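Local coordinates for ribosome hibernation protein YHBH (Vibrio cholerae serotype O1, PDB 4HEI) that associates with 100S ribosome dimers and probably inhibits translation in stationary phase by binding the small ribosomal subunit, at residues A[6-11]-A[40-45]; A[48-53]-A[72-77]; A[61-66]-A[82-87]. All coordinates share one frame; numbering follows the deposited sequence.

Interaction 1 (A[6-11]-A[40-45]); sequences QGHHID and ILRVEK
Gln6-Gly7-His8 and Ile40-Leu41-Arg42 run side by side as parallel strands, their axes 4.7 Å apart and 10° from aligned. They are the outer and second strands of the sheet, joined through helix 14-27 in the beta-alpha-beta unit that opens this beta-alpha-beta-beta-beta-alpha fold. Leu41 is held through both its backbone N and its backbone O, by residues on either side of Gly7: its N donates to Gln6 O at 2.9 Å, with an N-H...O angle of 165°, and its O accepts from His8 N at 3.0 Å. Beyond them the pairing slackens, and the bond from Val43 N to His8 O, at 3.4 Å, is weak.

His8 and Arg42 share the face of the sheet turned away from the helices, where their CB atoms lie 3.7 Å apart. With chi1 of 62°, Arg42 places CG between its backbone N and carbonyl carbon, and the extended chain then carries the guanidinium away from His8 to a salt bridge with Glu51 on strand 47-56. The His9 ring lies against that of His8, whose NE2 sits above its centre. After the turn at His9, Ile10 folds back beside Val43, the two side chains crossing at about a right angle with Ile10 CB 4.0 Å from Val43 CG2. Ile10 also touches Met16 and Met70 of the two helices. Its CG2 branch rests 3.5 Å from Leu41 O, the same carbonyl oxygen that receives His8 N.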
loop_
_atom_site.group_PDB
_atom_site.type_symbol
_atom_site.label_atom_id
_atom_site.label_comp_id
_atom_site.label_asym_id
_atom_site.label_seq_id
_atom_site.Cartn_x
_atom_site.Cartn_y
_atom_site.Cartn_z
ATOM N N GLN A 6 -0.286 -6.668 -7.573
ATOM C CA GLN A 6 -1.195 -7.483 -8.366
ATOM C C GLN A 6 -2.493 -6.732 -8.625
ATOM O O GLN A 6 -2.934 -5.925 -7.808
ATOM C CB GLN A 6 -1.509 -8.794 -7.645
ATOM C CG GLN A 6 -0.324 -9.723 -7.479
ATOM C CD GLN A 6 0.253 -10.157 -8.808
ATOM O OE1 GLN A 6 -0.482 -10.569 -9.704
ATOM N NE2 GLN A 6 1.574 -10.074 -8.940
ATOM N N GLY A 7 -3.102 -7.007 -9.774
ATOM C CA GLY A 7 -4.358 -6.370 -10.112
ATOM C C GLY A 7 -5.441 -7.419 -10.269
ATOM O O GLY A 7 -5.145 -8.575 -10.570
ATOM N N HIS A 8 -6.689 -7.024 -10.048
ATOM C CA HIS A 8 -7.825 -7.930 -10.191
ATOM C C HIS A 8 -9.009 -7.157 -10.765
ATOM O O HIS A 8 -9.470 -6.183 -10.168
ATOM C CB HIS A 8 -8.214 -8.530 -8.839
ATOM C CG HIS A 8 -9.397 -9.445 -8.906
ATOM N ND1 HIS A 8 -9.325 -10.717 -9.433
ATOM C CD2 HIS A 8 -10.687 -9.262 -8.536
ATOM C CE1 HIS A 8 -10.521 -11.277 -9.386
ATOM N NE2 HIS A 8 -11.365 -10.416 -8.846
ATOM N N HIS A 9 -9.499 -7.599 -11.918
ATOM C CA HIS A 9 -10.621 -6.941 -12.580
ATOM C C HIS A 9 -10.295 -5.474 -12.813
ATOM O O HIS A 9 -11.104 -4.596 -12.532
ATOM C CB HIS A 9 -11.893 -7.056 -11.734
ATOM C CG HIS A 9 -12.442 -8.447 -11.649
ATOM N ND1 HIS A 9 -13.605 -8.748 -10.972
ATOM C CD2 HIS A 9 -11.994 -9.617 -12.163
ATOM C CE1 HIS A 9 -13.850 -10.042 -11.073
ATOM N NE2 HIS A 9 -12.888 -10.593 -11.791
ATOM N N ILE A 10 -9.100 -5.216 -13.327
ATOM C CA ILE A 10 -8.668 -3.851 -13.578
ATOM C C ILE A 10 -7.546 -3.817 -14.604
ATOM O O ILE A 10 -6.832 -4.804 -14.801
ATOM C CB ILE A 10 -8.157 -3.193 -12.277
ATOM C CG1 ILE A 10 -7.845 -1.711 -12.519
ATOM C CG2 ILE A 10 -6.904 -3.915 -11.788
ATOM C CD1 ILE A 10 -7.314 -0.989 -11.293
ATOM N N ASP A 11 -7.398 -2.675 -15.266
ATOM C CA ASP A 11 -6.334 -2.519 -16.240
ATOM C C ASP A 11 -5.142 -1.950 -15.490
ATOM O O ASP A 11 -4.982 -0.734 -15.396
ATOM C CB ASP A 11 -6.754 -1.566 -17.362
ATOM C CG ASP A 11 -5.614 -1.253 -18.316
ATOM O OD1 ASP A 11 -4.706 -2.099 -18.448
ATOM O OD2 ASP A 11 -5.630 -0.172 -18.939
ATOM N N ILE A 40 -2.584 -5.011 -3.695
ATOM C CA ILE A 40 -3.599 -5.494 -4.616
ATOM C C ILE A 40 -4.514 -4.334 -4.977
ATOM O O ILE A 40 -5.061 -3.660 -4.100
ATOM C CB ILE A 40 -4.455 -6.626 -4.005
ATOM C CG1 ILE A 40 -3.593 -7.860 -3.741
ATOM C CG2 ILE A 40 -5.575 -7.006 -4.966
ATOM C CD1 ILE A 40 -4.382 -9.037 -3.213
ATOM N N LEU A 41 -4.667 -4.108 -6.278
ATOM C CA LEU A 41 -5.526 -3.050 -6.789
ATOM C C LEU A 41 -6.660 -3.759 -7.520
ATOM O O LEU A 41 -6.416 -4.600 -8.377
ATOM C CB LEU A 41 -4.755 -2.154 -7.762
ATOM C CG LEU A 41 -3.453 -1.550 -7.212
ATOM C CD1 LEU A 41 -2.875 -0.579 -8.221
ATOM C CD2 LEU A 41 -3.720 -0.850 -5.896
ATOM N N ARG A 42 -7.894 -3.443 -7.156
ATOM C CA ARG A 42 -9.018 -4.090 -7.806
ATOM C C ARG A 42 -10.246 -3.206 -7.844
ATOM O O ARG A 42 -10.327 -2.191 -7.149
ATOM C CB ARG A 42 -9.350 -5.410 -7.106
ATOM C CG ARG A 42 -9.772 -5.257 -5.655
ATOM C CD ARG A 42 -10.051 -6.612 -5.011
ATOM N NE ARG A 42 -10.331 -6.480 -3.580
ATOM C CZ ARG A 42 -11.548 -6.403 -3.049
ATOM N NH1 ARG A 42 -12.628 -6.458 -3.820
ATOM N NH2 ARG A 42 -11.686 -6.242 -1.741
ATOM N N VAL A 43 -11.206 -3.610 -8.665
ATOM C CA VAL A 43 -12.438 -2.860 -8.824
ATOM C C VAL A 43 -13.645 -3.707 -8.450
ATOM O O VAL A 43 -13.765 -4.853 -8.871
ATOM C CB VAL A 43 -12.598 -2.378 -10.285
ATOM C CG1 VAL A 43 -13.888 -1.603 -10.443
ATOM C CG2 VAL A 43 -11.407 -1.518 -10.682
ATOM N N GLU A 44 -14.512 -3.131 -7.629
ATOM C CA GLU A 44 -15.742 -3.776 -7.186
ATOM C C GLU A 44 -16.814 -2.758 -7.547
ATOM O O GLU A 44 -16.955 -1.741 -6.877
ATOM C CB GLU A 44 -15.701 -4.006 -5.676
ATOM C CG GLU A 44 -16.996 -4.518 -5.076
ATOM C CD GLU A 44 -16.872 -4.785 -3.587
ATOM O OE1 GLU A 44 -16.167 -5.746 -3.209
ATOM O OE2 GLU A 44 -17.469 -4.025 -2.793
ATOM N N LYS A 45 -17.548 -3.042 -8.620
ATOM C CA LYS A 45 -18.581 -2.157 -9.153
ATOM C C LYS A 45 -17.924 -0.833 -9.554
ATOM O O LYS A 45 -17.153 -0.796 -10.511
ATOM C CB LYS A 45 -19.734 -1.937 -8.147
ATOM C CG LYS A 45 -19.437 -1.056 -6.943
ATOM C CD LYS A 45 -20.709 -0.521 -6.316
ATOM C CE LYS A 45 -20.390 0.525 -5.259
ATOM N NZ LYS A 45 -21.617 1.167 -4.716
#

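Interaction 2 (A[48-53]-A[72-77]); sequences QIAEAT and AAIDSL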
loop_
_atom_site.group_PDB
_atom_site.type_symbol
_atom_site.label_atom_id
_atom_site.label_comp_id
_atom_site.label_asym_id
_atom_site.label_seq_id
_atom_site.Cartn_x
_atom_site.Cartn_y
_atom_site.Cartn_z
ATOM N N GLN A 48 -12.953 1.681 -6.413
ATOM C CA GLN A 48 -11.572 1.416 -6.793
ATOM C C GLN A 48 -10.985 1.037 -5.439
ATOM O O GLN A 48 -11.036 1.822 -4.494
ATOM C CB GLN A 48 -10.890 2.676 -7.338
ATOM C CG GLN A 48 -11.496 3.226 -8.623
ATOM C CD GLN A 48 -11.354 2.286 -9.811
ATOM O OE1 GLN A 48 -10.260 1.806 -10.125
ATOM N NE2 GLN A 48 -12.463 2.026 -10.485
ATOM N N ILE A 49 -10.446 -0.172 -5.342
ATOM C CA ILE A 49 -9.920 -0.659 -4.074
ATOM C C ILE A 49 -8.424 -0.928 -4.077
ATOM O O ILE A 49 -7.905 -1.574 -4.982
ATOM C CB ILE A 49 -10.665 -1.949 -3.685
ATOM C CG1 ILE A 49 -12.173 -1.664 -3.645
ATOM C CG2 ILE A 49 -10.147 -2.482 -2.354
ATOM C CD1 ILE A 49 -13.044 -2.895 -3.437
ATOM N N ALA A 50 -7.733 -0.424 -3.058
ATOM C CA ALA A 50 -6.292 -0.635 -2.924
ATOM C C ALA A 50 -6.058 -1.350 -1.601
ATOM O O ALA A 50 -6.508 -0.888 -0.551
ATOM C CB ALA A 50 -5.545 0.703 -2.933
ATOM N N GLU A 51 -5.365 -2.483 -1.667
ATOM C CA GLU A 51 -5.066 -3.299 -0.500
ATOM C C GLU A 51 -3.562 -3.435 -0.339
ATOM O O GLU A 51 -2.821 -3.479 -1.330
ATOM C CB GLU A 51 -5.640 -4.710 -0.667
ATOM C CG GLU A 51 -7.137 -4.802 -0.949
ATOM C CD GLU A 51 -7.601 -6.240 -1.120
ATOM O OE1 GLU A 51 -8.818 -6.464 -1.308
ATOM O OE2 GLU A 51 -6.750 -7.154 -1.070
ATOM N N ALA A 52 -3.106 -3.518 0.906
ATOM C CA ALA A 52 -1.680 -3.696 1.163
ATOM C C ALA A 52 -1.392 -4.416 2.473
ATOM O O ALA A 52 -2.100 -4.243 3.477
ATOM C CB ALA A 52 -0.959 -2.340 1.153
ATOM N N THR A 53 -0.350 -5.237 2.449
ATOM C CA THR A 53 0.103 -5.956 3.622
ATOM C C THR A 53 1.603 -5.734 3.667
ATOM O O THR A 53 2.313 -6.056 2.708
ATOM C CB THR A 53 -0.164 -7.479 3.528
ATOM O OG1 THR A 53 -1.559 -7.710 3.296
ATOM C CG2 THR A 53 0.234 -8.166 4.829
ATOM N N ALA A 72 -6.380 8.020 -5.933
ATOM C CA ALA A 72 -6.822 8.604 -4.674
ATOM C C ALA A 72 -6.947 7.472 -3.649
ATOM O O ALA A 72 -6.685 7.661 -2.461
ATOM C CB ALA A 72 -8.168 9.296 -4.859
ATOM N N ALA A 73 -7.358 6.299 -4.119
ATOM C CA ALA A 73 -7.495 5.140 -3.238
ATOM C C ALA A 73 -6.121 4.780 -2.674
ATOM O O ALA A 73 -5.973 4.527 -1.478
ATOM C CB ALA A 73 -8.073 3.956 -4.013
ATOM N N ILE A 74 -5.116 4.767 -3.543
ATOM C CA ILE A 74 -3.761 4.447 -3.120
ATOM C C ILE A 74 -3.254 5.466 -2.107
ATOM O O ILE A 74 -2.612 5.104 -1.127
ATOM C CB ILE A 74 -2.810 4.381 -4.331
ATOM C CG1 ILE A 74 -3.215 3.204 -5.226
ATOM C CG2 ILE A 74 -1.366 4.223 -3.865
ATOM C CD1 ILE A 74 -2.588 3.239 -6.600
ATOM N N ASP A 75 -3.533 6.748 -2.337
ATOM C CA ASP A 75 -3.089 7.768 -1.393
ATOM C C ASP A 75 -3.725 7.561 -0.036
ATOM O O ASP A 75 -3.075 7.737 0.991
ATOM C CB ASP A 75 -3.440 9.166 -1.893
ATOM C CG ASP A 75 -2.588 9.586 -3.050
ATOM O OD1 ASP A 75 -1.349 9.552 -2.902
ATOM O OD2 ASP A 75 -3.153 9.951 -4.101
ATOM N N SER A 76 -5.008 7.213 -0.029
ATOM C CA SER A 76 -5.701 6.979 1.233
ATOM C C SER A 76 -5.118 5.752 1.924
ATOM O O SER A 76 -4.961 5.738 3.150
ATOM C CB SER A 76 -7.199 6.774 0.996
ATOM O OG SER A 76 -7.783 7.963 0.491
ATOM N N LEU A 77 -4.795 4.727 1.135
ATOM C CA LEU A 77 -4.221 3.504 1.686
ATOM C C LEU A 77 -2.911 3.813 2.397
ATOM O O LEU A 77 -2.697 3.387 3.524
ATOM C CB LEU A 77 -3.961 2.478 0.576
ATOM C CG LEU A 77 -3.134 1.246 0.971
ATOM C CD1 LEU A 77 -3.831 0.487 2.097
ATOM C CD2 LEU A 77 -2.950 0.341 -0.249
#
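Apolar contact dominates between Ala50 and Ala52 of the strand and Ala73, Ile74 and Leu77 of the helix. Leu77 reaches furthest along the strand: its CD2 methyl meets both alanines, 3.8 Å from Ala50 CB and 3.6 Å from Ala52 CB, while CD1 lies alongside, 4.1 Å from Ala52 CB. CG is anti to the backbone N (chi1 170°), which turns the fork of Leu77 onto the strand. Ala50 CB also receives the CG1 branch of Ile74 at 4.1 Å and faces Ala73 CB at 4.3 Å, so this one small methyl meets three helix residues, two adjacent and the third one turn on.

These short side chains let helix 70-91 lie close on the four-stranded sheet of the S30AE fold, on the face it shares with helix 14-27. The local axes approach to 7.4 Å and cross at -34°. Ile74 carries the apolar layer across to Tyr19 and Val20 of helix 14-27, and Leu81, one turn beyond Leu77, continues it over Ala52.

Contacts of side chains with the backbone fill in the rest. Ala73 CB sits 3.7 Å from Gln48 O, and Leu77 CD1 is 4.0 Å from Ala50 O. The polar anchoring lies elsewhere: Ala50 and Ala52 are held by backbone hydrogen bonds to Ala65 and Ala63 of strand 59-67, while Ile49 and Glu51 point to the other face of the sheet.

Interaction 3 (A[61-66]-A[82-87]); sequences IHAHAD and VRQLNK. With 3CO (cobalt (III) ion), chain C.
Strand 61-66 and helix 82-87 run nearly antiparallel, 160° between their directions and their local axes 8.6 Å apart at closest approach, with Ile61 CA nearest Gln84 CA. The side chains of Ile61 and Gln84 lie alongside, pointing opposite ways: Ile61 CG2 packs 3.8 Å from Gln84 CB, and Ile61 CD1 reaches the helix backbone at Gln84 O. The CG1 branch of Ile61 touches Leu85 CD2, also at 3.8 Å, and Leu85 passes the apolar contact on to Leu27 of the other helix and to Phe31.

Gln84 bridges helix and sheet edge. Its chain is extended beyond CG (chi2 -177°) and delivers the amide to the backbone of His62, where NE2 donates to His62 O at 3.1 Å with an N-H...O angle of 153°. The acceptor lies almost in the amide plane, but the nitrogen stands well above the plane of the His62 carbonyl. The same NE2 lies against Ala63 CB.

Strand 59-67 is the edge strand of the sheet, and the beta-alpha-beta-beta-beta-alpha fold ends by laying helix 70-91 back across it. Ile61 and Ala63 point under that helix, whereas His62 and His64 project from the opposite face and bind cobalt. The cobalt ion lies 2.1 Å from His62 NE2 and 1.9 Å from His64 NE2, a third ligand atom coming from elsewhere in the structure. The i, i+2 spacing along the extended strand brings both imidazoles to one ion, and His64 also packs against Glu51 of strand 47-56.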
loop_
_atom_site.group_PDB
_atom_site.type_symbol
_atom_site.label_atom_id
_atom_site.label_comp_id
_atom_site.label_asym_id
_atom_site.label_seq_id
_atom_site.Cartn_x
_atom_site.Cartn_y
_atom_site.Cartn_z
ATOM N N ILE A 61 1.414 -5.100 8.970
ATOM C CA ILE A 61 0.625 -3.893 8.860
ATOM C C ILE A 61 -0.277 -4.168 7.666
ATOM O O ILE A 61 0.203 -4.508 6.574
ATOM C CB ILE A 61 1.510 -2.662 8.575
ATOM C CG1 ILE A 61 2.479 -2.445 9.742
ATOM C CG2 ILE A 61 0.640 -1.428 8.352
ATOM C CD1 ILE A 61 1.795 -2.190 11.067
ATOM N N HIS A 62 -1.581 -4.049 7.882
ATOM C CA HIS A 62 -2.539 -4.316 6.820
ATOM C C HIS A 62 -3.636 -3.264 6.787
ATOM O O HIS A 62 -4.086 -2.785 7.831
ATOM C CB HIS A 62 -3.140 -5.726 7.008
ATOM C CG HIS A 62 -4.333 -6.011 6.143
ATOM N ND1 HIS A 62 -5.616 -5.666 6.508
ATOM C CD2 HIS A 62 -4.434 -6.590 4.923
ATOM C CE1 HIS A 62 -6.456 -6.017 5.550
ATOM N NE2 HIS A 62 -5.766 -6.580 4.576
ATOM N N ALA A 63 -4.033 -2.892 5.579
ATOM C CA ALA A 63 -5.100 -1.923 5.399
ATOM C C ALA A 63 -5.632 -1.916 3.976
ATOM O O ALA A 63 -4.953 -2.341 3.045
ATOM C CB ALA A 63 -4.601 -0.533 5.769
ATOM N N HIS A 64 -6.863 -1.440 3.832
ATOM C CA HIS A 64 -7.527 -1.305 2.545
ATOM C C HIS A 64 -8.059 0.123 2.518
ATOM O O HIS A 64 -8.314 0.716 3.571
ATOM C CB HIS A 64 -8.749 -2.223 2.419
ATOM C CG HIS A 64 -8.431 -3.683 2.360
ATOM N ND1 HIS A 64 -9.382 -4.628 2.044
ATOM C CD2 HIS A 64 -7.284 -4.365 2.593
ATOM C CE1 HIS A 64 -8.837 -5.829 2.086
ATOM N NE2 HIS A 64 -7.565 -5.697 2.417
ATOM N N ALA A 65 -8.249 0.652 1.317
ATOM C CA ALA A 65 -8.807 1.988 1.130
ATOM C C ALA A 65 -9.517 1.961 -0.218
ATOM O O ALA A 65 -9.078 1.271 -1.141
ATOM C CB ALA A 65 -7.695 3.045 1.135
ATOM N N ASP A 66 -10.639 2.665 -0.333
ATOM C CA ASP A 66 -11.342 2.678 -1.610
ATOM C C ASP A 66 -11.742 4.087 -2.009
ATOM O O ASP A 66 -11.837 4.978 -1.166
ATOM C CB ASP A 66 -12.567 1.752 -1.582
ATOM C CG ASP A 66 -13.713 2.304 -0.764
ATOM O OD1 ASP A 66 -14.816 1.725 -0.847
ATOM O OD2 ASP A 66 -13.524 3.304 -0.043
ATOM N N VAL A 82 0.768 4.465 7.041
ATOM C CA VAL A 82 1.679 5.334 7.784
ATOM C C VAL A 82 1.234 5.468 9.241
ATOM O O VAL A 82 2.065 5.414 10.148
ATOM C CB VAL A 82 1.767 6.744 7.142
ATOM C CG1 VAL A 82 2.603 7.674 8.020
ATOM C CG2 VAL A 82 2.389 6.645 5.764
ATOM N N ARG A 83 -0.069 5.636 9.471
ATOM C CA ARG A 83 -0.588 5.754 10.837
ATOM C C ARG A 83 -0.233 4.500 11.619
ATOM O O ARG A 83 0.267 4.572 12.743
ATOM C CB ARG A 83 -2.114 5.910 10.850
ATOM C CG ARG A 83 -2.644 7.163 10.188
ATOM C CD ARG A 83 -4.036 7.509 10.716
ATOM N NE ARG A 83 -4.611 8.650 10.013
ATOM C CZ ARG A 83 -5.206 8.580 8.825
ATOM N NH1 ARG A 83 -5.316 7.414 8.201
ATOM N NH2 ARG A 83 -5.677 9.680 8.253
ATOM N N GLN A 84 -0.496 3.343 11.023
ATOM C CA GLN A 84 -0.199 2.081 11.684
ATOM C C GLN A 84 1.300 1.861 11.873
ATOM O O GLN A 84 1.725 1.298 12.880
ATOM C CB GLN A 84 -0.804 0.919 10.899
ATOM C CG GLN A 84 -2.320 0.936 10.857
ATOM C CD GLN A 84 -2.891 -0.269 10.136
ATOM O OE1 GLN A 84 -2.645 -1.414 10.519
ATOM N NE2 GLN A 84 -3.655 -0.014 9.083
ATOM N N LEU A 85 2.098 2.291 10.900
ATOM C CA LEU A 85 3.548 2.144 10.993
ATOM C C LEU A 85 4.123 3.014 12.110
ATOM O O LEU A 85 5.049 2.603 12.815
ATOM C CB LEU A 85 4.203 2.506 9.658
ATOM C CG LEU A 85 4.133 1.421 8.577
ATOM C CD1 LEU A 85 4.508 2.024 7.221
ATOM C CD2 LEU A 85 5.066 0.270 8.938
ATOM N N ASN A 86 3.575 4.215 12.269
ATOM C CA ASN A 86 4.031 5.119 13.318
ATOM C C ASN A 86 3.725 4.514 14.682
ATOM O O ASN A 86 4.567 4.529 15.577
ATOM C CB ASN A 86 3.363 6.484 13.163
ATOM C CG ASN A 86 4.070 7.360 12.153
ATOM O OD1 ASN A 86 3.454 8.196 11.495
ATOM N ND2 ASN A 86 5.383 7.180 12.036
ATOM N N LYS A 87 2.538 3.930 14.822
ATOM C CA LYS A 87 2.160 3.295 16.080
ATOM C C LYS A 87 3.083 2.107 16.349
ATOM O O LYS A 87 3.620 1.960 17.445
ATOM C CB LYS A 87 0.703 2.827 16.022
ATOM C CG LYS A 87 -0.293 3.952 15.796
ATOM C CD LYS A 87 -1.729 3.445 15.791
ATOM C CE LYS A 87 -2.713 4.589 15.562
ATOM N NZ LYS A 87 -4.138 4.139 15.554
HETATM CO CO 3CO C . -6.472 -7.237 2.741
#

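In the fold
Interactions 2 and 3 are buried and share helix 70-91, which interaction 2 seats on strand 47-56 near its start and interaction 3 on strand 59-67 further along; their centres lie 10 Å apart. Interaction 1 is a surface contact between two strands of the same sheet. Backbone hydrogen bonds carry interaction 1, small apolar side chains interaction 2, and interaction 3 mixes apolar packing with one hydrogen bond from a side-chain amide to a backbone carbonyl, plus a metal site on the far face. Arg42 O and Ile49 N, 2.7 Å apart and probably hydrogen-bonded, join interaction 1 to interaction 2; Leu77 CD1 against Ala63 O ties interaction 2 to interaction 3. Interactions 1 and 3 do not touch.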